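PDB 3UAO: putative isochorismatase from Bordetella bronchiseptica, which hydrolyses the amide of maleamate to give maleate and ammonia, a step in the bacterial breakdown of nicotinate (vitamin B3). Local coordinates for residues K42-L48 / V159-A165; A38-K42 / F185-V189; G133-V137 / M149-W153. One frame throughout, in Å; residues are numbered along the deposited sequence.

Interaction 1 (K42-L48 / V159-A165); sequences KAPYGLL and VQTLLVA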
ATOM      1  N   LYS A  42      -4.784   5.576 -23.750  1.00 24.29           N
ATOM      2  CA  LYS A  42      -3.455   6.201 -23.807  1.00 24.84           C
ATOM      3  C   LYS A  42      -2.286   5.226 -23.580  1.00 24.87           C
ATOM      4  O   LYS A  42      -2.195   4.562 -22.555  1.00 24.35           O
ATOM      5  CB  LYS A  42      -3.393   7.299 -22.749  1.00 25.64           C
ATOM      6  CG  LYS A  42      -2.373   8.375 -23.012  1.00 26.82           C
ATOM      7  CD  LYS A  42      -2.017   9.083 -21.722  1.00 28.28           C
ATOM      8  CE  LYS A  42      -0.850  10.091 -21.901  1.00 29.42           C
ATOM      9  NZ  LYS A  42      -0.448  10.603 -20.574  1.00 23.98           N
ATOM     10  N   ALA A  43      -1.376   5.198 -24.547  1.00 25.69           N
ATOM     11  CA  ALA A  43      -0.167   4.392 -24.518  1.00 25.31           C
ATOM     12  C   ALA A  43       0.795   5.015 -23.534  1.00 25.03           C
ATOM     13  O   ALA A  43       0.629   6.177 -23.203  1.00 25.36           O
ATOM     14  CB  ALA A  43       0.465   4.353 -25.914  1.00 26.35           C
ATOM     15  N   PRO A  44       1.799   4.250 -23.054  1.00 24.52           N
ATOM     16  CA  PRO A  44       2.014   2.821 -23.358  1.00 23.83           C
ATOM     17  C   PRO A  44       0.911   1.949 -22.789  1.00 21.98           C
ATOM     18  O   PRO A  44       0.361   2.270 -21.739  1.00 20.63           O
ATOM     19  CB  PRO A  44       3.375   2.498 -22.682  1.00 23.42           C
ATOM     20  CG  PRO A  44       4.023   3.794 -22.467  1.00 24.47           C
ATOM     21  CD  PRO A  44       2.936   4.820 -22.301  1.00 25.28           C
ATOM     22  N   TYR A  45       0.595   0.863 -23.486  1.00 21.31           N
ATOM     23  CA  TYR A  45      -0.385  -0.110 -22.996  1.00 20.58           C
ATOM     24  C   TYR A  45       0.246  -1.297 -22.294  1.00 20.16           C
ATOM     25  O   TYR A  45       1.405  -1.618 -22.501  1.00 21.81           O
ATOM     26  CB  TYR A  45      -1.237  -0.655 -24.123  1.00 20.39           C
ATOM     27  CG  TYR A  45      -1.964   0.414 -24.840  1.00 20.81           C
ATOM     28  CD1 TYR A  45      -3.067   0.982 -24.281  1.00 20.15           C
ATOM     29  CD2 TYR A  45      -1.526   0.877 -26.099  1.00 23.16           C
ATOM     30  CE1 TYR A  45      -3.735   1.988 -24.930  1.00 22.84           C
ATOM     31  CE2 TYR A  45      -2.171   1.882 -26.745  1.00 21.25           C
ATOM     32  CZ  TYR A  45      -3.286   2.433 -26.156  1.00 21.56           C
ATOM     33  OH  TYR A  45      -3.971   3.453 -26.753  1.00 24.60           O
ATOM     34  N   GLY A  46      -0.567  -1.949 -21.479  1.00 19.41           N
ATOM     35  CA  GLY A  46      -0.215  -3.165 -20.786  1.00 18.51           C
ATOM     36  C   GLY A  46      -1.440  -4.045 -20.679  1.00 17.71           C
ATOM     37  O   GLY A  46      -2.578  -3.629 -21.002  1.00 18.73           O
ATOM     38  N   LEU A  47      -1.214  -5.270 -20.239  1.00 16.45           N
ATOM     39  CA  LEU A  47      -2.252  -6.283 -20.182  1.00 15.42           C
ATOM     40  C   LEU A  47      -2.108  -7.025 -18.871  1.00 14.85           C
ATOM     41  O   LEU A  47      -1.043  -7.521 -18.534  1.00 15.72           O
ATOM     42  CB  LEU A  47      -2.145  -7.273 -21.373  1.00 15.96           C
ATOM     43  CG  LEU A  47      -2.992  -8.562 -21.366  1.00 14.12           C
ATOM     44  CD1 LEU A  47      -4.454  -8.266 -21.498  1.00 12.03           C
ATOM     45  CD2 LEU A  47      -2.557  -9.489 -22.462  1.00 13.85           C
ATOM     46  N   LEU A  48      -3.209  -7.096 -18.147  1.00 14.28           N
ATOM     47  CA  LEU A  48      -3.329  -7.903 -16.964  1.00 13.83           C
ATOM     48  C   LEU A  48      -4.332  -8.997 -17.214  1.00 13.85           C
ATOM     49  O   LEU A  48      -5.474  -8.686 -17.561  1.00 14.37           O
ATOM     50  CB  LEU A  48      -3.909  -7.027 -15.857  1.00 13.74           C
ATOM     51  CG  LEU A  48      -4.023  -7.755 -14.540  1.00 12.38           C
ATOM     52  CD1 LEU A  48      -2.661  -8.278 -14.162  1.00 10.28           C
ATOM     53  CD2 LEU A  48      -4.575  -6.792 -13.545  1.00 11.43           C
ATOM     54  N   VAL A 159       3.512   2.401 -17.747  1.00 16.74           N
ATOM     55  CA  VAL A 159       2.226   2.023 -18.345  1.00 16.47           C
ATOM     56  C   VAL A 159       1.102   2.982 -18.004  1.00 16.46           C
ATOM     57  O   VAL A 159       0.850   3.261 -16.827  1.00 17.24           O
ATOM     58  CB  VAL A 159       1.832   0.575 -17.970  1.00 16.28           C
ATOM     59  CG1 VAL A 159       0.354   0.296 -18.296  1.00 15.05           C
ATOM     60  CG2 VAL A 159       2.768  -0.416 -18.693  1.00 15.72           C
ATOM     61  N   GLN A 160       0.416   3.481 -19.027  1.00 16.51           N
ATOM     62  CA  GLN A 160      -0.654   4.484 -18.839  1.00 16.52           C
ATOM     63  C   GLN A 160      -2.020   3.839 -18.808  1.00 15.14           C
ATOM     64  O   GLN A 160      -2.852   4.216 -18.011  1.00 14.88           O
ATOM     65  CB  GLN A 160      -0.622   5.533 -19.959  1.00 18.00           C
ATOM     66  CG  GLN A 160       0.566   6.494 -19.879  1.00 19.60           C
ATOM     67  CD  GLN A 160       0.408   7.454 -18.751  1.00 21.85           C
ATOM     68  OE1 GLN A 160       0.808   7.178 -17.627  1.00 21.75           O
ATOM     69  NE2 GLN A 160      -0.216   8.591 -19.029  1.00 27.40           N
ATOM     70  N   THR A 161      -2.237   2.888 -19.709  1.00 14.60           N
ATOM     71  CA  THR A 161      -3.478   2.152 -19.861  1.00 13.74           C
ATOM     72  C   THR A 161      -3.254   0.619 -19.754  1.00 13.27           C
ATOM     73  O   THR A 161      -2.382   0.042 -20.408  1.00 14.25           O
ATOM     74  CB  THR A 161      -4.095   2.449 -21.237  1.00 14.87           C
ATOM     75  OG1 THR A 161      -4.368   3.855 -21.373  1.00 15.40           O
ATOM     76  CG2 THR A 161      -5.372   1.638 -21.462  1.00 14.24           C
ATOM     77  N   LEU A 162      -4.071  -0.042 -18.958  1.00 12.22           N
ATOM     78  CA  LEU A 162      -3.960  -1.454 -18.703  1.00 12.06           C
ATOM     79  C   LEU A 162      -5.208  -2.207 -19.154  1.00 12.33           C
ATOM     80  O   LEU A 162      -6.300  -1.978 -18.667  1.00 13.00           O
ATOM     81  CB  LEU A 162      -3.767  -1.645 -17.182  1.00 12.13           C
ATOM     82  CG  LEU A 162      -3.583  -3.062 -16.635  1.00 11.11           C
ATOM     83  CD1 LEU A 162      -2.262  -3.623 -17.216  1.00 10.79           C
ATOM     84  CD2 LEU A 162      -3.628  -3.113 -15.113  1.00 10.14           C
ATOM     85  N   LEU A 163      -5.051  -3.133 -20.084  1.00 14.19           N
ATOM     86  CA  LEU A 163      -6.160  -3.971 -20.501  1.00 14.53           C
ATOM     87  C   LEU A 163      -6.305  -5.066 -19.437  1.00 14.40           C
ATOM     88  O   LEU A 163      -5.313  -5.612 -18.965  1.00 15.34           O
ATOM     89  CB  LEU A 163      -5.896  -4.563 -21.887  1.00 15.35           C
ATOM     90  CG  LEU A 163      -6.056  -3.623 -23.122  1.00 18.19           C
ATOM     91  CD1 LEU A 163      -4.973  -2.527 -23.198  1.00 15.39           C
ATOM     92  CD2 LEU A 163      -6.088  -4.427 -24.407  1.00 16.32           C
ATOM     93  N   VAL A 164      -7.533  -5.348 -19.023  1.00 14.07           N
ATOM     94  CA  VAL A 164      -7.789  -6.415 -18.057  1.00 13.01           C
ATOM     95  C   VAL A 164      -8.664  -7.533 -18.618  1.00 12.07           C
ATOM     96  O   VAL A 164      -9.687  -7.296 -19.240  1.00 11.58           O
ATOM     97  CB  VAL A 164      -8.452  -5.878 -16.746  1.00 12.90           C
ATOM     98  CG1 VAL A 164      -8.694  -7.036 -15.775  1.00 11.35           C
ATOM     99  CG2 VAL A 164      -7.557  -4.851 -16.102  1.00 10.61           C
ATOM    100  N   ALA A 165      -8.223  -8.753 -18.356  1.00 11.75           N
ATOM    101  CA  ALA A 165      -8.953  -9.961 -18.609  1.00 11.41           C
ATOM    102  C   ALA A 165      -8.909 -10.818 -17.344  1.00 11.32           C
ATOM    103  O   ALA A 165      -8.131 -10.549 -16.464  1.00 10.90           O
ATOM    104  CB  ALA A 165      -8.283 -10.714 -19.737  1.00 12.78           C
TER
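Tyr45 lays its ring alongside Thr161, ring atom CD1 3.5 Å from Thr161 CB, both side chains pointing the same way from one face of the sheet. Their strands, 45-50 and 161-167, are the middle pair of the six-stranded parallel sheet, of order 3-2-1-4-5-6, in this Rossmann-like isochorismatase fold. With CG anti to its carbonyl carbon (chi1 -58°), Tyr45 folds back over Ala43, whose CA sits above the ring centre; Lys225 adds a cation-pi contact to the ring.

The strands are joined by a regular parallel ladder. Gly46 N binds Thr161 O, Gly46 O receives Leu163 N at 2.7 Å, Leu48 N reaches Leu163 O at 2.7 Å, and Leu48 O receives Ala165 N. The intervening residues turn their backbones outward, Leu47 to Ala87 and Ala89, Leu162 to Arg186 and Leu188, so both strands are hydrogen-bonded on two sides. Branched and aliphatic residues suit such interior strands. The Leu47 and Leu163 side chains cross at about a right angle, Leu47 CD1 4.0 Å from Leu163 CB, and Leu47 packs on helix 67-84. On the other face Leu48 CB meets Leu162 CD2, with helix 150-156 packed on them. Gly46 suits its place because Val159 CG1 and Leu162 CD1 close in on its bare backbone, the latter 3.6 Å from Gly46 C.

Where the strands begin, a cis peptide bond precedes Pro44 as the loop enters the sheet. Pro44 O takes Gln160 N at 3.0 Å and, more weakly, Thr161 N at 3.4 Å. Thr161 suits its position by using both branches: CG2 lies at the edge of the Tyr45 ring, in its plane, while the hydroxyl, beside its own backbone N, donates from OG1 to Lys42 O at 2.6 Å.

Interaction 2 (A38-K42 / F185-V189); sequences ALPLK and FRPLV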
ATOM      1  N   ALA A  38     -16.415   8.904 -20.882  1.00 21.57           N
ATOM      2  CA  ALA A  38     -15.503   8.106 -21.630  1.00 21.18           C
ATOM      3  C   ALA A  38     -14.142   8.235 -20.971  1.00 20.94           C
ATOM      4  O   ALA A  38     -13.774   9.334 -20.523  1.00 20.97           O
ATOM      5  CB  ALA A  38     -15.452   8.576 -23.090  1.00 22.06           C
ATOM      6  N   LEU A  39     -13.421   7.111 -20.906  1.00 19.91           N
ATOM      7  CA  LEU A  39     -12.016   7.092 -20.509  1.00 19.45           C
ATOM      8  C   LEU A  39     -11.120   7.004 -21.761  1.00 20.44           C
ATOM      9  O   LEU A  39     -10.863   5.900 -22.304  1.00 20.37           O
ATOM     10  CB  LEU A  39     -11.734   5.931 -19.541  1.00 17.94           C
ATOM     11  CG  LEU A  39     -10.310   5.822 -18.943  1.00 18.62           C
ATOM     12  CD1 LEU A  39      -9.760   7.173 -18.456  1.00 17.60           C
ATOM     13  CD2 LEU A  39     -10.265   4.819 -17.796  1.00 17.26           C
ATOM     14  N   PRO A  40     -10.625   8.160 -22.233  1.00 21.47           N
ATOM     15  CA  PRO A  40      -9.735   8.144 -23.394  1.00 22.20           C
ATOM     16  C   PRO A  40      -8.608   7.145 -23.187  1.00 21.43           C
ATOM     17  O   PRO A  40      -8.081   7.051 -22.091  1.00 20.63           O
ATOM     18  CB  PRO A  40      -9.179   9.588 -23.430  1.00 23.18           C
ATOM     19  CG  PRO A  40     -10.240  10.408 -22.780  1.00 23.09           C
ATOM     20  CD  PRO A  40     -10.790   9.526 -21.697  1.00 22.60           C
ATOM     21  N   LEU A  41      -8.257   6.400 -24.228  1.00 21.84           N
ATOM     22  CA  LEU A  41      -7.163   5.434 -24.138  1.00 21.84           C
ATOM     23  C   LEU A  41      -5.848   6.122 -24.343  1.00 23.20           C
ATOM     24  O   LEU A  41      -5.791   7.113 -25.062  1.00 24.65           O
ATOM     25  CB  LEU A  41      -7.318   4.360 -25.195  1.00 21.91           C
ATOM     26  CG  LEU A  41      -8.137   3.151 -24.807  1.00 19.67           C
ATOM     27  CD1 LEU A  41      -9.274   3.481 -23.856  1.00 18.59           C
ATOM     28  CD2 LEU A  41      -8.607   2.484 -26.077  1.00 18.62           C
ATOM     29  N   LYS A  42      -4.784   5.576 -23.750  1.00 24.29           N
ATOM     30  CA  LYS A  42      -3.455   6.201 -23.807  1.00 24.84           C
ATOM     31  C   LYS A  42      -2.286   5.226 -23.580  1.00 24.87           C
ATOM     32  O   LYS A  42      -2.195   4.562 -22.555  1.00 24.35           O
ATOM     33  CB  LYS A  42      -3.393   7.299 -22.749  1.00 25.64           C
ATOM     34  CG  LYS A  42      -2.373   8.375 -23.012  1.00 26.82           C
ATOM     35  CD  LYS A  42      -2.017   9.083 -21.722  1.00 28.28           C
ATOM     36  CE  LYS A  42      -0.850  10.091 -21.901  1.00 29.42           C
ATOM     37  NZ  LYS A  42      -0.448  10.603 -20.574  1.00 23.98           N
ATOM     38  N   PHE A 185      -3.679   4.048 -13.272  1.00 12.18           N
ATOM     39  CA  PHE A 185      -3.735   3.468 -14.635  1.00 11.77           C
ATOM     40  C   PHE A 185      -5.148   3.549 -15.235  1.00 12.04           C
ATOM     41  O   PHE A 185      -6.140   3.410 -14.551  1.00 12.69           O
ATOM     42  CB  PHE A 185      -3.209   2.017 -14.628  1.00 11.03           C
ATOM     43  CG  PHE A 185      -1.903   1.858 -13.870  1.00 11.53           C
ATOM     44  CD1 PHE A 185      -0.710   2.271 -14.415  1.00 13.81           C
ATOM     45  CD2 PHE A 185      -1.885   1.341 -12.613  1.00 14.15           C
ATOM     46  CE1 PHE A 185       0.493   2.193 -13.727  1.00 13.38           C
ATOM     47  CE2 PHE A 185      -0.674   1.217 -11.915  1.00 14.82           C
ATOM     48  CZ  PHE A 185       0.517   1.656 -12.485  1.00 14.39           C
ATOM     49  N   ARG A 186      -5.250   3.742 -16.537  1.00 13.04           N
ATOM     50  CA  ARG A 186      -6.571   3.769 -17.194  1.00 13.34           C
ATOM     51  C   ARG A 186      -6.899   2.317 -17.432  1.00 14.24           C
ATOM     52  O   ARG A 186      -6.186   1.677 -18.226  1.00 14.52           O
ATOM     53  CB  ARG A 186      -6.494   4.535 -18.509  1.00 12.94           C
ATOM     54  CG  ARG A 186      -6.170   6.018 -18.295  1.00 13.71           C
ATOM     55  CD  ARG A 186      -5.529   6.668 -19.500  1.00 15.20           C
ATOM     56  NE  ARG A 186      -5.134   8.032 -19.198  1.00 15.76           N
ATOM     57  CZ  ARG A 186      -5.781   9.126 -19.591  1.00 18.14           C
ATOM     58  NH1 ARG A 186      -6.868   9.077 -20.348  1.00 19.50           N
ATOM     59  NH2 ARG A 186      -5.318  10.307 -19.241  1.00 17.79           N
ATOM     60  N   PRO A 187      -7.915   1.766 -16.717  1.00 13.83           N
ATOM     61  CA  PRO A 187      -8.263   0.388 -17.011  1.00 14.11           C
ATOM     62  C   PRO A 187      -9.134   0.282 -18.262  1.00 14.94           C
ATOM     63  O   PRO A 187     -10.038   1.107 -18.476  1.00 15.08           O
ATOM     64  CB  PRO A 187      -9.058  -0.083 -15.758  1.00 14.05           C
ATOM     65  CG  PRO A 187      -9.031   1.132 -14.760  1.00 15.31           C
ATOM     66  CD  PRO A 187      -8.766   2.325 -15.647  1.00 14.37           C
ATOM     67  N   LEU A 188      -8.843  -0.733 -19.085  1.00 15.33           N
ATOM     68  CA  LEU A 188      -9.647  -1.091 -20.241  1.00 15.12           C
ATOM     69  C   LEU A 188     -10.133  -2.526 -20.006  1.00 15.07           C
ATOM     70  O   LEU A 188      -9.395  -3.499 -20.217  1.00 13.78           O
ATOM     71  CB  LEU A 188      -8.794  -1.013 -21.512  1.00 15.62           C
ATOM     72  CG  LEU A 188      -9.493  -0.832 -22.865  1.00 17.01           C
ATOM     73  CD1 LEU A 188      -8.458  -0.698 -23.977  1.00 12.19           C
ATOM     74  CD2 LEU A 188     -10.513  -1.930 -23.167  1.00 15.23           C
ATOM     75  N   VAL A 189     -11.376  -2.659 -19.552  1.00 15.12           N
ATOM     76  CA  VAL A 189     -11.947  -3.972 -19.284  1.00 15.13           C
ATOM     77  C   VAL A 189     -12.445  -4.628 -20.580  1.00 16.53           C
ATOM     78  O   VAL A 189     -13.361  -4.150 -21.235  1.00 18.10           O
ATOM     79  CB  VAL A 189     -13.046  -3.908 -18.231  1.00 15.24           C
ATOM     80  CG1 VAL A 189     -13.596  -5.313 -17.956  1.00 14.56           C
ATOM     81  CG2 VAL A 189     -12.468  -3.284 -16.945  1.00 13.06           C
TER
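Pro40 and Arg186 supply the polar link of this contact: Arg186 NH1 donates to Pro40 O over 2.9 Å, with an N-H...O angle of 149°. The oxygen lies at the guanidinium edge, near its plane, yet the donor stands well above the carbonyl plane of Pro40, 37° out of it. Arginine suits the spot because its chain, extended from CG to NE, is long enough to climb from the strand to the loop. Prolines at 40 and 187 lack a backbone N-H, but their carbonyls accept, Pro40 O from Arg186 and Pro187 from Ala215 of strand 215-217.

A second group of contacts is apolar. Leu39 drops onto the strand with its two methyl branches divided: CD1 rests 3.8 Å from Arg186 CG, and CD2 lies 3.6 Å from Pro187 CD, crossing that ring at about a right angle. Having CG anti to the backbone N (chi1 -176°) carries both branches down between the two residues. Leu41 starts off away from the strand, but its end turns back, so that CD2 meets Leu188 CD1 at 3.8 Å, again nearly at right angles. The loop 38-42, on its way to the first strand of the Rossmann-like parallel sheet, thus passes over the start of strand 186-195, fifth in chain order; Leu39 and Leu41 also touch Ala215. Ile107 of the third subunit packs on Pro40 and Arg186, which brings the contact into the tetramer.

Aliphatic carbon against a cationic group is the third kind of contact. Lys42 CB sits over one face of the guanidinium, 4.0 Å from Arg186 NE. Farther out, the two positive ends approach without touching, Lys42 NZ 5.1 Å from Arg186 NH2, and a bound acetate ion, probably picked up from the crystallisation solution, lies about 5 Å from the lysine side chain.

Interaction 3 (G133-V137 / M149-W153); sequences GEYVV and MLAAW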
ATOM      1  N   GLY A 133       9.629 -12.519 -19.491  1.00 29.79           N
ATOM      2  CA  GLY A 133       9.464 -11.077 -19.238  1.00 28.34           C
ATOM      3  C   GLY A 133       8.071 -10.673 -18.774  1.00 26.62           C
ATOM      4  O   GLY A 133       7.833  -9.519 -18.435  1.00 25.96           O
ATOM      5  N   GLU A 134       7.161 -11.635 -18.787  1.00 25.12           N
ATOM      6  CA  GLU A 134       5.799 -11.429 -18.380  1.00 23.39           C
ATOM      7  C   GLU A 134       5.694 -11.849 -16.914  1.00 22.10           C
ATOM      8  O   GLU A 134       6.154 -12.931 -16.527  1.00 21.21           O
ATOM      9  CB  GLU A 134       4.845 -12.258 -19.238  1.00 23.97           C
ATOM     10  CG  GLU A 134       4.806 -11.869 -20.707  1.00 24.03           C
ATOM     11  CD  GLU A 134       3.858 -12.735 -21.515  1.00 24.38           C
ATOM     12  OE1 GLU A 134       3.265 -13.686 -20.951  1.00 21.77           O
ATOM     13  OE2 GLU A 134       3.719 -12.459 -22.727  1.00 25.81           O
ATOM     14  N   TYR A 135       5.067 -10.984 -16.120  1.00 20.02           N
ATOM     15  CA  TYR A 135       5.185 -11.021 -14.690  1.00 18.98           C
ATOM     16  C   TYR A 135       4.048 -11.816 -14.110  1.00 18.85           C
ATOM     17  O   TYR A 135       2.886 -11.600 -14.476  1.00 19.49           O
ATOM     18  CB  TYR A 135       5.172  -9.585 -14.145  1.00 18.71           C
ATOM     19  CG  TYR A 135       5.323  -9.452 -12.654  1.00 16.28           C
ATOM     20  CD1 TYR A 135       6.237 -10.217 -11.949  1.00 15.70           C
ATOM     21  CD2 TYR A 135       4.570  -8.555 -11.952  1.00 15.54           C
ATOM     22  CE1 TYR A 135       6.366 -10.098 -10.591  1.00 13.76           C
ATOM     23  CE2 TYR A 135       4.702  -8.431 -10.596  1.00 14.96           C
ATOM     24  CZ  TYR A 135       5.617  -9.198  -9.923  1.00 15.53           C
ATOM     25  OH  TYR A 135       5.745  -9.062  -8.546  1.00 16.52           O
ATOM     26  N   VAL A 136       4.377 -12.745 -13.216  1.00 17.85           N
ATOM     27  CA  VAL A 136       3.373 -13.591 -12.568  1.00 16.60           C
ATOM     28  C   VAL A 136       3.268 -13.084 -11.161  1.00 16.08           C
ATOM     29  O   VAL A 136       4.184 -13.210 -10.370  1.00 15.87           O
ATOM     30  CB  VAL A 136       3.770 -15.092 -12.574  1.00 17.14           C
ATOM     31  CG1 VAL A 136       2.678 -15.965 -11.977  1.00 13.76           C
ATOM     32  CG2 VAL A 136       4.140 -15.546 -14.014  1.00 19.09           C
ATOM     33  N   VAL A 137       2.146 -12.474 -10.843  1.00 16.41           N
ATOM     34  CA  VAL A 137       1.970 -11.948  -9.536  1.00 16.01           C
ATOM     35  C   VAL A 137       1.078 -12.923  -8.775  1.00 16.04           C
ATOM     36  O   VAL A 137       0.063 -13.396  -9.287  1.00 15.74           O
ATOM     37  CB  VAL A 137       1.485 -10.473  -9.554  1.00 16.31           C
ATOM     38  CG1 VAL A 137       0.453 -10.269 -10.510  1.00 17.07           C
ATOM     39  CG2 VAL A 137       0.988 -10.057  -8.194  1.00 16.74           C
ATOM     40  N   MET A 149       3.401  -6.460  -5.914  1.00  9.58           N
ATOM     41  CA  MET A 149       4.251  -5.456  -6.537  1.00 10.02           C
ATOM     42  C   MET A 149       3.731  -4.996  -7.882  1.00 10.27           C
ATOM     43  O   MET A 149       4.460  -4.321  -8.621  1.00 10.74           O
ATOM     44  CB  MET A 149       5.669  -6.020  -6.687  1.00 11.01           C
ATOM     45  CG  MET A 149       6.412  -6.155  -5.377  1.00 11.00           C
ATOM     46  SD  MET A 149       7.052  -4.564  -4.844  1.00 15.97           S
ATOM     47  CE  MET A 149       8.356  -4.257  -6.013  1.00 13.46           C
ATOM     48  N   LEU A 150       2.456  -5.283  -8.190  1.00 10.89           N
ATOM     49  CA  LEU A 150       1.917  -4.960  -9.531  1.00 11.72           C
ATOM     50  C   LEU A 150       2.024  -3.463  -9.831  1.00 12.39           C
ATOM     51  O   LEU A 150       2.541  -3.094 -10.896  1.00 13.41           O
ATOM     52  CB  LEU A 150       0.489  -5.468  -9.756  1.00 11.01           C
ATOM     53  CG  LEU A 150       0.028  -5.425 -11.219  1.00 11.31           C
ATOM     54  CD1 LEU A 150       1.037  -6.014 -12.146  1.00 10.57           C
ATOM     55  CD2 LEU A 150      -1.331  -6.146 -11.458  1.00  9.88           C
ATOM     56  N   ALA A 151       1.567  -2.605  -8.910  1.00 12.43           N
ATOM     57  CA  ALA A 151       1.576  -1.167  -9.195  1.00 13.00           C
ATOM     58  C   ALA A 151       2.986  -0.747  -9.595  1.00 13.97           C
ATOM     59  O   ALA A 151       3.171  -0.040 -10.553  1.00 15.16           O
ATOM     60  CB  ALA A 151       1.116  -0.356  -8.020  1.00 12.44           C
ATOM     61  N   ALA A 152       3.978  -1.175  -8.842  1.00 14.21           N
ATOM     62  CA  ALA A 152       5.341  -0.686  -9.057  1.00 14.11           C
ATOM     63  C   ALA A 152       5.960  -1.310 -10.328  1.00 14.40           C
ATOM     64  O   ALA A 152       6.738  -0.653 -11.043  1.00 14.67           O
ATOM     65  CB  ALA A 152       6.203  -0.943  -7.820  1.00 13.52           C
ATOM     66  N   TRP A 153       5.569  -2.555 -10.640  1.00 14.23           N
ATOM     67  CA  TRP A 153       6.007  -3.226 -11.865  1.00 12.90           C
ATOM     68  C   TRP A 153       5.532  -2.453 -13.058  1.00 13.57           C
ATOM     69  O   TRP A 153       6.284  -2.245 -14.021  1.00 15.71           O
ATOM     70  CB  TRP A 153       5.461  -4.639 -11.901  1.00 13.10           C
ATOM     71  CG  TRP A 153       6.040  -5.503 -12.951  1.00 11.03           C
ATOM     72  CD1 TRP A 153       7.170  -6.223 -12.874  1.00 11.83           C
ATOM     73  CD2 TRP A 153       5.483  -5.763 -14.228  1.00 12.16           C
ATOM     74  NE1 TRP A 153       7.383  -6.917 -14.040  1.00 11.80           N
ATOM     75  CE2 TRP A 153       6.351  -6.648 -14.892  1.00 12.34           C
ATOM     76  CE3 TRP A 153       4.336  -5.328 -14.889  1.00 11.14           C
ATOM     77  CZ2 TRP A 153       6.110  -7.097 -16.181  1.00 12.31           C
ATOM     78  CZ3 TRP A 153       4.098  -5.782 -16.169  1.00 11.43           C
ATOM     79  CH2 TRP A 153       4.981  -6.658 -16.794  1.00 12.38           C
TER
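Tyr135 leaves its strand directly toward Trp153, and its CB already lies over the indole face, 3.3 Å from Trp153 CE2. Measured to the centroid of the five-membered ring the distance is 3.6 Å, a CH-pi contact. Because CG stands anti to the backbone N (chi1 -179°), the phenol ring continues over the indole instead of turning back along the strand. Its CG is 3.5 Å from Trp153 NE1, and CD2 comes equally close to Trp153 CG. The two rings form an offset stack, the phenol and the five-membered ring having centroids 4.1 Å apart and planes inclined by 18°; the side chains slide past each other in opposite directions. Two broad flat residues suit this interface, where a strand and a helix approach without any backbone bond between them.

Farther along, the ring edge takes over. CD2 is 4.4 Å from Leu150 CD1, which lies near the ring plane, and at the tip OH rests 3.6 Å from Met149 CB. Met149 occupies the N-cap position, and its O accepts Trp153 N in the first turn of helix 150-156, so the tyrosine spans that turn from end to end.

The far edge of the indole meets Gly133 O, in the ring plane and 3.7 Å from Trp153 CZ2. Glycine suits this position, since its phi is positive (97°). The indole N-H is used between chains: Trp153 NE1 donates to Ala100 O of the fourth subunit, whose Asp101 also packs on Tyr135. The indole face thus packs within the subunit. Strand 135-139 is outermost in the sheet, and helix 150-156 leads from it to strand 161-167, a long beta-alpha-beta crossover that passes strands 87-93 and 45-50, as in the 3-2-1-4-5-6 order of Rossmann-like folds.

How the interactions relate
All three contacts are built on one parallel sheet. Interactions 1 and 2 have centres about 8 Å apart and join directly where strands 161-167 and 186-195 pair: Leu162 N lies 2.8 Å from Arg186 O, a probable hydrogen bond. Interaction 3 is farther off, its centre about 13 Å from that of interaction 1 and 19 Å from that of interaction 2, but Leu150 CD2 meets Leu48 CD1 at 3.7 Å on the face of the sheet that carries Leu48. The chain leaving strand 161-167 comes next to Cys172, found here as S-hydroxycysteine and, as in related isochorismatase-like amidohydrolases, probably the nucleophile; a bound acetate lies about 5 Å from the Lys42 side chain, which interactions 1 and 2 share.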